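Long-range contacts in Beta/alpha-amylase (Paenibacillus polymyxa, PDB 3VOC), which hydrolyses alpha-1,4-glucosidic bonds of starch, its family 14 beta-amylase domain, described here, releasing maltose from the non-reducing chain ends: residues 7-12 against 34-39; 18-23 against 61-66; 74-79 against 152-157. All blocks are in the same frame, centred on the assembly; numbering follows the deposited sequence. Where two conformers were deposited one is given.

Contact 1 of 3, residues 7-12 against 34-39; sequences QASVMG and GVYAIT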
loop_
_atom_site.group_PDB
_atom_site.type_symbol
_atom_site.label_atom_id
_atom_site.label_comp_id
_atom_site.label_asym_id
_atom_site.label_seq_id
_atom_site.Cartn_x
_atom_site.Cartn_y
_atom_site.Cartn_z
ATOM N N GLN A 7 18.389 5.033 -6.897
ATOM C CA GLN A 7 19.155 4.491 -5.773
ATOM C C GLN A 7 18.526 3.200 -5.263
ATOM O O GLN A 7 17.317 3.002 -5.405
ATOM C CB GLN A 7 19.209 5.497 -4.615
ATOM C CG GLN A 7 19.927 6.803 -4.909
ATOM C CD GLN A 7 21.410 6.635 -5.183
ATOM O OE1 GLN A 7 22.019 5.659 -4.776
ATOM N NE2 GLN A 7 21.996 7.607 -5.879
ATOM N N ALA A 8 19.346 2.344 -4.655
ATOM C CA ALA A 8 18.870 1.088 -4.071
ATOM C C ALA A 8 18.741 1.231 -2.568
ATOM O O ALA A 8 19.694 1.623 -1.892
ATOM C CB ALA A 8 19.813 -0.061 -4.413
ATOM N N SER A 9 17.562 0.904 -2.050
ATOM C CA SER A 9 17.305 0.918 -0.624
ATOM C C SER A 9 16.947 -0.473 -0.133
ATOM O O SER A 9 16.740 -1.387 -0.926
ATOM C CB SER A 9 16.161 1.877 -0.331
ATOM O OG SER A 9 16.570 3.185 -0.701
ATOM N N VAL A 10 16.885 -0.630 1.187
ATOM C CA VAL A 10 16.576 -1.920 1.794
ATOM C C VAL A 10 15.606 -1.666 2.948
ATOM O O VAL A 10 15.797 -0.715 3.732
ATOM C CB VAL A 10 17.858 -2.605 2.314
ATOM C CG1 VAL A 10 17.523 -3.894 3.112
ATOM C CG2 VAL A 10 18.849 -2.921 1.134
ATOM N N MET A 11 14.567 -2.496 3.022
ATOM C CA MET A 11 13.581 -2.389 4.090
ATOM C C MET A 11 14.175 -2.962 5.367
ATOM O O MET A 11 14.804 -4.015 5.354
ATOM C CB MET A 11 12.274 -3.111 3.735
ATOM C CG MET A 11 11.084 -2.768 4.667
ATOM S SD MET A 11 9.462 -3.134 3.925
ATOM C CE MET A 11 9.471 -1.993 2.557
ATOM N N GLY A 12 13.975 -2.237 6.465
ATOM C CA GLY A 12 14.446 -2.677 7.765
ATOM C C GLY A 12 13.651 -3.870 8.287
ATOM O O GLY A 12 12.685 -4.314 7.655
ATOM N N GLY A 34 27.083 -0.162 -0.843
ATOM C CA GLY A 34 26.548 0.907 -1.684
ATOM C C GLY A 34 25.048 1.108 -1.544
ATOM O O GLY A 34 24.457 1.856 -2.310
ATOM N N VAL A 35 24.429 0.466 -0.559
ATOM C CA VAL A 35 23.007 0.745 -0.264
ATOM C C VAL A 35 22.852 2.220 0.097
ATOM O O VAL A 35 23.693 2.768 0.815
ATOM C CB VAL A 35 22.470 -0.186 0.857
ATOM C CG1 VAL A 35 21.082 0.253 1.329
ATOM C CG2 VAL A 35 22.434 -1.634 0.362
ATOM N N TYR A 36 21.808 2.853 -0.436
ATOM C CA TYR A 36 21.547 4.276 -0.272
ATOM C C TYR A 36 20.768 4.609 0.992
ATOM O O TYR A 36 21.166 5.502 1.765
ATOM C CB TYR A 36 20.777 4.808 -1.486
ATOM C CG TYR A 36 20.420 6.284 -1.434
ATOM C CD1 TYR A 36 21.409 7.279 -1.526
ATOM C CD2 TYR A 36 19.088 6.682 -1.324
ATOM C CE1 TYR A 36 21.061 8.652 -1.493
ATOM C CE2 TYR A 36 18.732 8.023 -1.305
ATOM C CZ TYR A 36 19.711 8.998 -1.393
ATOM O OH TYR A 36 19.302 10.302 -1.363
ATOM N N ALA A 37 19.637 3.918 1.172
ATOM C CA ALA A 37 18.730 4.213 2.279
ATOM C C ALA A 37 18.135 2.974 2.912
ATOM O O ALA A 37 18.143 1.887 2.318
ATOM C CB ALA A 37 17.625 5.144 1.826
ATOM N N ILE A 38 17.645 3.145 4.136
ATOM C CA ILE A 38 16.838 2.139 4.809
ATOM C C ILE A 38 15.393 2.627 4.828
ATOM O O ILE A 38 15.131 3.768 5.240
ATOM C CB ILE A 38 17.308 1.891 6.265
ATOM C CG1 ILE A 38 18.795 1.458 6.313
ATOM C CG2 ILE A 38 16.365 0.897 6.995
ATOM C CD1 ILE A 38 19.103 0.116 5.598
ATOM N N THR A 39 14.467 1.791 4.343
ATOM C CA THR A 39 13.024 2.099 4.464
ATOM C C THR A 39 12.435 1.421 5.719
ATOM O O THR A 39 12.825 0.305 6.087
ATOM C CB THR A 39 12.189 1.736 3.210
ATOM O OG1 THR A 39 11.995 0.319 3.169
ATOM C CG2 THR A 39 12.894 2.198 1.905
HETATM O O HOH W 1 22.152 2.800 -4.189
#

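Contact 2 of 3, residues 18-23 against 61-66; sequences NDWGSF and KTYANA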
loop_
_atom_site.group_PDB
_atom_site.type_symbol
_atom_site.label_atom_id
_atom_site.label_comp_id
_atom_site.label_asym_id
_atom_site.label_seq_id
_atom_site.Cartn_x
_atom_site.Cartn_y
_atom_site.Cartn_z
ATOM N N ASN A 18 15.577 -4.907 19.251
ATOM C CA ASN A 18 15.929 -5.078 20.655
ATOM C C ASN A 18 17.428 -5.323 20.873
ATOM O O ASN A 18 17.883 -5.415 22.006
ATOM C CB ASN A 18 15.092 -6.202 21.293
ATOM C CG ASN A 18 15.458 -7.583 20.759
ATOM O OD1 ASN A 18 15.926 -7.728 19.619
ATOM N ND2 ASN A 18 15.258 -8.609 21.587
ATOM N N ASP A 19 18.185 -5.440 19.789
ATOM C CA ASP A 19 19.633 -5.554 19.861
ATOM C C ASP A 19 20.216 -4.524 18.903
ATOM O O ASP A 19 20.372 -4.793 17.708
ATOM C CB ASP A 19 20.055 -6.973 19.477
ATOM C CG ASP A 19 21.565 -7.191 19.540
ATOM O OD1 ASP A 19 22.339 -6.216 19.650
ATOM O OD2 ASP A 19 21.971 -8.363 19.444
ATOM N N TRP A 20 20.539 -3.345 19.432
ATOM C CA TRP A 20 21.003 -2.247 18.587
ATOM C C TRP A 20 22.382 -2.477 17.976
ATOM O O TRP A 20 22.664 -2.014 16.866
ATOM C CB TRP A 20 20.967 -0.925 19.356
ATOM C CG TRP A 20 19.562 -0.480 19.565
ATOM C CD1 TRP A 20 18.810 -0.626 20.699
ATOM C CD2 TRP A 20 18.716 0.135 18.591
ATOM N NE1 TRP A 20 17.549 -0.110 20.494
ATOM C CE2 TRP A 20 17.462 0.356 19.207
ATOM C CE3 TRP A 20 18.898 0.529 17.251
ATOM C CZ2 TRP A 20 16.386 0.954 18.530
ATOM C CZ3 TRP A 20 17.831 1.119 16.572
ATOM C CH2 TRP A 20 16.584 1.329 17.220
ATOM N N GLY A 21 23.247 -3.172 18.711
ATOM C CA GLY A 21 24.575 -3.494 18.204
ATOM C C GLY A 21 24.490 -4.354 16.962
ATOM O O GLY A 21 25.228 -4.136 15.997
ATOM N N SER A 22 23.586 -5.329 16.983
ATOM C CA SER A 22 23.353 -6.211 15.822
ATOM C C SER A 22 22.852 -5.436 14.604
ATOM O O SER A 22 23.367 -5.585 13.489
ATOM C CB SER A 22 22.340 -7.300 16.187
ATOM O OG SER A 22 21.886 -8.001 15.040
ATOM N N PHE A 23 21.844 -4.606 14.825
ATOM C CA PHE A 23 21.263 -3.807 13.754
ATOM C C PHE A 23 22.308 -2.865 13.170
ATOM O O PHE A 23 22.389 -2.714 11.948
ATOM C CB PHE A 23 20.051 -3.034 14.292
ATOM C CG PHE A 23 19.331 -2.230 13.263
ATOM C CD1 PHE A 23 18.990 -2.784 12.027
ATOM C CD2 PHE A 23 18.971 -0.906 13.533
ATOM C CE1 PHE A 23 18.301 -2.034 11.072
ATOM C CE2 PHE A 23 18.273 -0.139 12.575
ATOM C CZ PHE A 23 17.941 -0.708 11.352
ATOM N N LYS A 61 13.482 7.891 16.820
ATOM C CA LYS A 61 14.635 8.792 16.854
ATOM C C LYS A 61 15.907 7.952 17.038
ATOM O O LYS A 61 16.903 8.166 16.351
ATOM C CB LYS A 61 14.479 9.852 17.948
ATOM C CG LYS A 61 13.601 11.031 17.529
ATOM C CD LYS A 61 13.166 11.867 18.721
ATOM C CE LYS A 61 12.390 13.128 18.264
ATOM N NZ LYS A 61 11.513 13.683 19.374
ATOM N N THR A 62 15.851 6.955 17.919
ATOM C CA THR A 62 16.975 6.020 18.074
ATOM C C THR A 62 17.288 5.280 16.768
ATOM O O THR A 62 18.456 5.148 16.371
ATOM C CB THR A 62 16.701 5.003 19.195
ATOM O OG1 THR A 62 16.416 5.708 20.412
ATOM C CG2 THR A 62 17.908 4.092 19.412
ATOM N N TYR A 63 16.236 4.757 16.141
ATOM C CA TYR A 63 16.352 4.065 14.868
ATOM C C TYR A 63 16.999 4.986 13.837
ATOM O O TYR A 63 18.006 4.622 13.214
ATOM C CB TYR A 63 14.953 3.649 14.429
ATOM C CG TYR A 63 14.855 2.668 13.292
ATOM C CD1 TYR A 63 14.135 1.483 13.449
ATOM C CD2 TYR A 63 15.441 2.929 12.040
ATOM C CE1 TYR A 63 14.000 0.575 12.393
ATOM C CE2 TYR A 63 15.317 2.014 10.975
ATOM C CZ TYR A 63 14.585 0.848 11.161
ATOM O OH TYR A 63 14.422 -0.059 10.122
ATOM N N ALA A 64 16.444 6.188 13.683
ATOM C CA ALA A 64 16.971 7.145 12.722
ATOM C C ALA A 64 18.417 7.526 13.027
ATOM O O ALA A 64 19.235 7.658 12.106
ATOM C CB ALA A 64 16.076 8.400 12.622
ATOM N N ASN A 65 18.729 7.697 14.314
ATOM C CA ASN A 65 20.115 7.960 14.744
ATOM C C ASN A 65 21.090 6.870 14.303
ATOM O O ASN A 65 22.183 7.173 13.840
ATOM C CB ASN A 65 20.197 8.107 16.264
ATOM C CG ASN A 65 19.671 9.438 16.752
ATOM O OD1 ASN A 65 19.416 10.340 15.961
ATOM N ND2 ASN A 65 19.482 9.561 18.073
ATOM N N ALA A 66 20.701 5.603 14.474
ATOM C CA ALA A 66 21.536 4.467 14.047
ATOM C C ALA A 66 21.770 4.496 12.523
ATOM O O ALA A 66 22.910 4.330 12.036
ATOM C CB ALA A 66 20.915 3.128 14.489
#

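Contact 3 of 3, residues 74-79 against 152-157; sequences WVPIIS and PKIYLS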
loop_
_atom_site.group_PDB
_atom_site.type_symbol
_atom_site.label_atom_id
_atom_site.label_comp_id
_atom_site.label_asym_id
_atom_site.label_seq_id
_atom_site.Cartn_x
_atom_site.Cartn_y
_atom_site.Cartn_z
ATOM N N TRP A 74 17.506 7.716 5.450
ATOM C CA TRP A 74 16.344 7.096 6.104
ATOM C C TRP A 74 15.043 7.441 5.391
ATOM O O TRP A 74 14.730 8.608 5.216
ATOM C CB TRP A 74 16.238 7.543 7.562
ATOM C CG TRP A 74 15.246 6.718 8.381
ATOM C CD1 TRP A 74 15.170 5.342 8.450
ATOM C CD2 TRP A 74 14.215 7.215 9.252
ATOM N NE1 TRP A 74 14.157 4.963 9.305
ATOM C CE2 TRP A 74 13.561 6.088 9.816
ATOM C CE3 TRP A 74 13.786 8.502 9.619
ATOM C CZ2 TRP A 74 12.489 6.212 10.720
ATOM C CZ3 TRP A 74 12.721 8.624 10.527
ATOM C CH2 TRP A 74 12.083 7.489 11.057
ATOM N N VAL A 75 14.286 6.425 4.985
ATOM C CA VAL A 75 13.008 6.663 4.311
ATOM C C VAL A 75 11.887 6.125 5.179
ATOM O O VAL A 75 11.641 4.912 5.216
ATOM C CB VAL A 75 12.953 6.055 2.895
ATOM C CG1 VAL A 75 11.543 6.244 2.265
ATOM C CG2 VAL A 75 14.042 6.682 2.009
ATOM N N PRO A 76 11.213 7.022 5.912
ATOM C CA PRO A 76 10.142 6.584 6.793
ATOM C C PRO A 76 8.851 6.313 6.012
ATOM O O PRO A 76 8.536 7.038 5.063
ATOM C CB PRO A 76 9.962 7.785 7.718
ATOM C CG PRO A 76 10.265 8.957 6.819
ATOM C CD PRO A 76 11.405 8.484 5.950
ATOM N N ILE A 77 8.158 5.240 6.388
ATOM C CA ILE A 77 6.813 4.976 5.921
ATOM C C ILE A 77 5.935 5.321 7.120
ATOM O O ILE A 77 6.085 4.727 8.181
ATOM C CB ILE A 77 6.599 3.482 5.549
ATOM C CG1 ILE A 77 7.661 3.022 4.523
ATOM C CG2 ILE A 77 5.155 3.269 5.028
ATOM C CD1 ILE A 77 7.910 1.468 4.477
ATOM N N ILE A 78 5.040 6.290 6.963
ATOM C CA ILE A 78 4.113 6.601 8.055
ATOM C C ILE A 78 2.997 5.533 8.064
ATOM O O ILE A 78 2.004 5.616 7.333
ATOM C CB ILE A 78 3.567 8.032 7.972
ATOM C CG1 ILE A 78 4.713 9.039 7.753
ATOM C CG2 ILE A 78 2.737 8.355 9.245
ATOM C CD1 ILE A 78 5.851 8.980 8.817
ATOM N N SER A 79 3.198 4.509 8.876
ATOM C CA SER A 79 2.432 3.268 8.737
ATOM C C SER A 79 1.180 3.265 9.614
ATOM O O SER A 79 1.198 2.753 10.737
ATOM C CB SER A 79 3.324 2.076 9.060
ATOM O OG SER A 79 4.356 2.009 8.103
ATOM N N PRO A 152 15.396 11.459 2.315
ATOM C CA PRO A 152 15.326 11.869 0.911
ATOM C C PRO A 152 13.943 11.710 0.286
ATOM O O PRO A 152 13.716 12.177 -0.830
ATOM C CB PRO A 152 16.289 10.898 0.234
ATOM C CG PRO A 152 16.142 9.631 1.035
ATOM C CD PRO A 152 15.846 10.061 2.458
ATOM N N LYS A 153 13.037 11.060 1.007
ATOM C CA LYS A 153 11.747 10.650 0.464
ATOM C C LYS A 153 10.910 10.172 1.637
ATOM O O LYS A 153 11.452 9.657 2.627
ATOM C CB LYS A 153 11.955 9.528 -0.566
ATOM C CG LYS A 153 10.698 9.073 -1.280
ATOM C CD LYS A 153 11.027 8.566 -2.673
ATOM C CE LYS A 153 9.798 8.724 -3.597
ATOM N NZ LYS A 153 10.111 8.487 -5.031
ATOM N N ILE A 154 9.599 10.364 1.557
ATOM C CA ILE A 154 8.685 9.878 2.606
ATOM C C ILE A 154 7.565 9.060 1.975
ATOM O O ILE A 154 7.033 9.469 0.944
ATOM C CB ILE A 154 8.066 11.059 3.412
ATOM C CG1 ILE A 154 9.185 11.881 4.085
ATOM C CG2 ILE A 154 7.051 10.539 4.448
ATOM C CD1 ILE A 154 8.755 13.238 4.678
ATOM N N TYR A 155 7.212 7.922 2.593
ATOM C CA TYR A 155 6.082 7.117 2.110
ATOM C C TYR A 155 4.854 7.278 2.997
ATOM O O TYR A 155 4.972 7.452 4.221
ATOM C CB TYR A 155 6.448 5.617 1.973
ATOM C CG TYR A 155 7.434 5.324 0.838
ATOM C CD1 TYR A 155 7.319 5.966 -0.405
ATOM C CD2 TYR A 155 8.478 4.406 1.003
ATOM C CE1 TYR A 155 8.240 5.717 -1.452
ATOM C CE2 TYR A 155 9.389 4.140 -0.036
ATOM C CZ TYR A 155 9.264 4.795 -1.263
ATOM O OH TYR A 155 10.170 4.545 -2.297
ATOM N N LEU A 156 3.674 7.211 2.374
ATOM C CA LEU A 156 2.420 7.183 3.111
ATOM C C LEU A 156 1.871 5.774 3.037
ATOM O O LEU A 156 2.188 5.039 2.088
ATOM C CB LEU A 156 1.412 8.137 2.479
ATOM C CG LEU A 156 1.887 9.576 2.301
ATOM C CD1 LEU A 156 0.753 10.408 1.722
ATOM C CD2 LEU A 156 2.440 10.185 3.612
ATOM N N SER A 157 1.037 5.412 4.015
ATOM C CA SER A 157 0.275 4.174 3.988
ATOM C C SER A 157 -1.177 4.470 3.581
ATOM O O SER A 157 -1.925 5.159 4.302
ATOM C CB SER A 157 0.323 3.493 5.361
ATOM O OG SER A 157 -0.586 2.410 5.416
HETATM O O HOH W 2 -0.103 7.170 6.239
#

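Contact 1 of 3, residues 7-12 against 34-39
A8 O takes Y36 N at 2.8 Å. It is the first of four backbone bonds: A37 O receives V10 N at 3.0 Å, V10 O receives T39 N, and T39 O receives G12 N in a nearly straight bond (171°). The ladder zips together the first two parallel strands of the TIM barrel, the ends of a right-handed beta-alpha-beta unit whose helix 20-32 covers V10, V35 and I38. At the ladder's start Q7 lies across the Y36 ring: with CG anti to the carbonyl carbon (chi1 -64°), CG sits over the ring centre, 3.6 Å from the centroid, and the bend at chi2 (-65°) brings the amide over the ring, stacked with its plane tilted slightly from that of the ring. Q7 OE1 accepts from a water that also bridges A8 N and G34 O, while Q7 NE2 is held by K415 O. On V10's face, V10 CG2 packs crosswise on V35 CG1 at 3.9 Å. On the other face S9 OG lies 3.4 Å from A37 CB, and T39 OG1 is buried without a polar partner, 3.3 Å from M11 CA. G12 O is bonded by NH1 of R388, a probable substrate-binding residue.

Contact 2 of 3, residues 18-23 against 61-66
W20 reaches across to helix 58-69 with the six-membered part of its indole, and T62 CG2 sits over one face of that ring, 3.7 Å from the centroid. The methyl is put there by its torsion, being anti to the backbone N of T62, while T62 OG1 turns back to S58 O in its own helix. The far rim of the indole runs on to Y63 and, one turn on from T62, to A66: W20 CH2 comes within 3.6 Å of Y63 N and 4.0 Å of Y63 CB, and W20 CZ3 meets A66 CB at 4.2 Å. Further along helix 20-32, F23 drives its edge at the face of Y63 in a T-shaped pair, centroids 5.1 Å apart and planes at 62°, with F23 CE2 above the centre of the tyrosine ring. This aromatic side is buried and close. With W20 cut back to an alanine, a gap would probably open beside T62 and A66, and the methyl of T62 would lose its ring face. The start of helix 20-32 is looser: W20 and T62 are partly exposed, and exposed D19 caps the helix, its OD1 accepting S22 N at 3.1 Å. The contact thus joins two helices of the layer outside the barrel, with Y63 turned inward onto I38 and T40 of strand 37-43 and onto the ring of W74, and P13 packing against both F23 and Y63.

Contact 3 of 3, residues 74-79 against 152-157
P76 O accepts Y155 N at 2.9 Å in a nearly straight bond (173°). Y155 then returns the link, its O receiving I78 N at 3.0 Å, so both the N-H and the C=O of Y155 are used by the same neighbouring strand, in parallel-strand fashion. Beyond this the direct bonding weakens: S157 N reaches I78 O only through a weak bond of 3.5 Å, and a water fills in, donating to I78 O at 2.8 Å and accepting from S157 N. At the other end P76 has no N-H to give, and K153 O stays buried without a partner, packed 3.4 Å from V75 CG1. The polar side-chain ends are satisfied further off: K153 NZ by N357 and a salt bridge to D318, S157 OG by H81, S79 OG by D41. H81 and D41 probably bind substrate. On the face that carries I77 and Y155, I77 CG1 lies at the edge of the Y155 ring, in its plane and 3.8 Å from Y155 CB, while V75 CG2 packs crosswise on P152 CG. Strands 73-79 and 153-156 are the third and fourth of the TIM barrel. Helix 127-144 covers P76, I78 and L156 on the outside, strand 37-43 flanks 73-79, and 275-279 flanks 153-156.

Contacts 1 and 3 are two seams of one barrel wall, their centres about 12 Å apart, with a third seam between them, where strands 37-43 and 73-79 meet and I38 O lies 2.8 Å from V75 N, a probable hydrogen bond. Contact 2 lies in the helical layer outside, its centre about 16 Å from that of contact 1 and about 18 Å from that of contact 3. Y63 ties it to both, its OH 3.5 Å from G12 CA and its CE2 3.6 Å from W74 NE1. Towards the probable substrate site, the side chain of M11, in the conformer given, comes to about 4 Å from those of R388 and K279, and that of S79 to about 3 Å from that of D41.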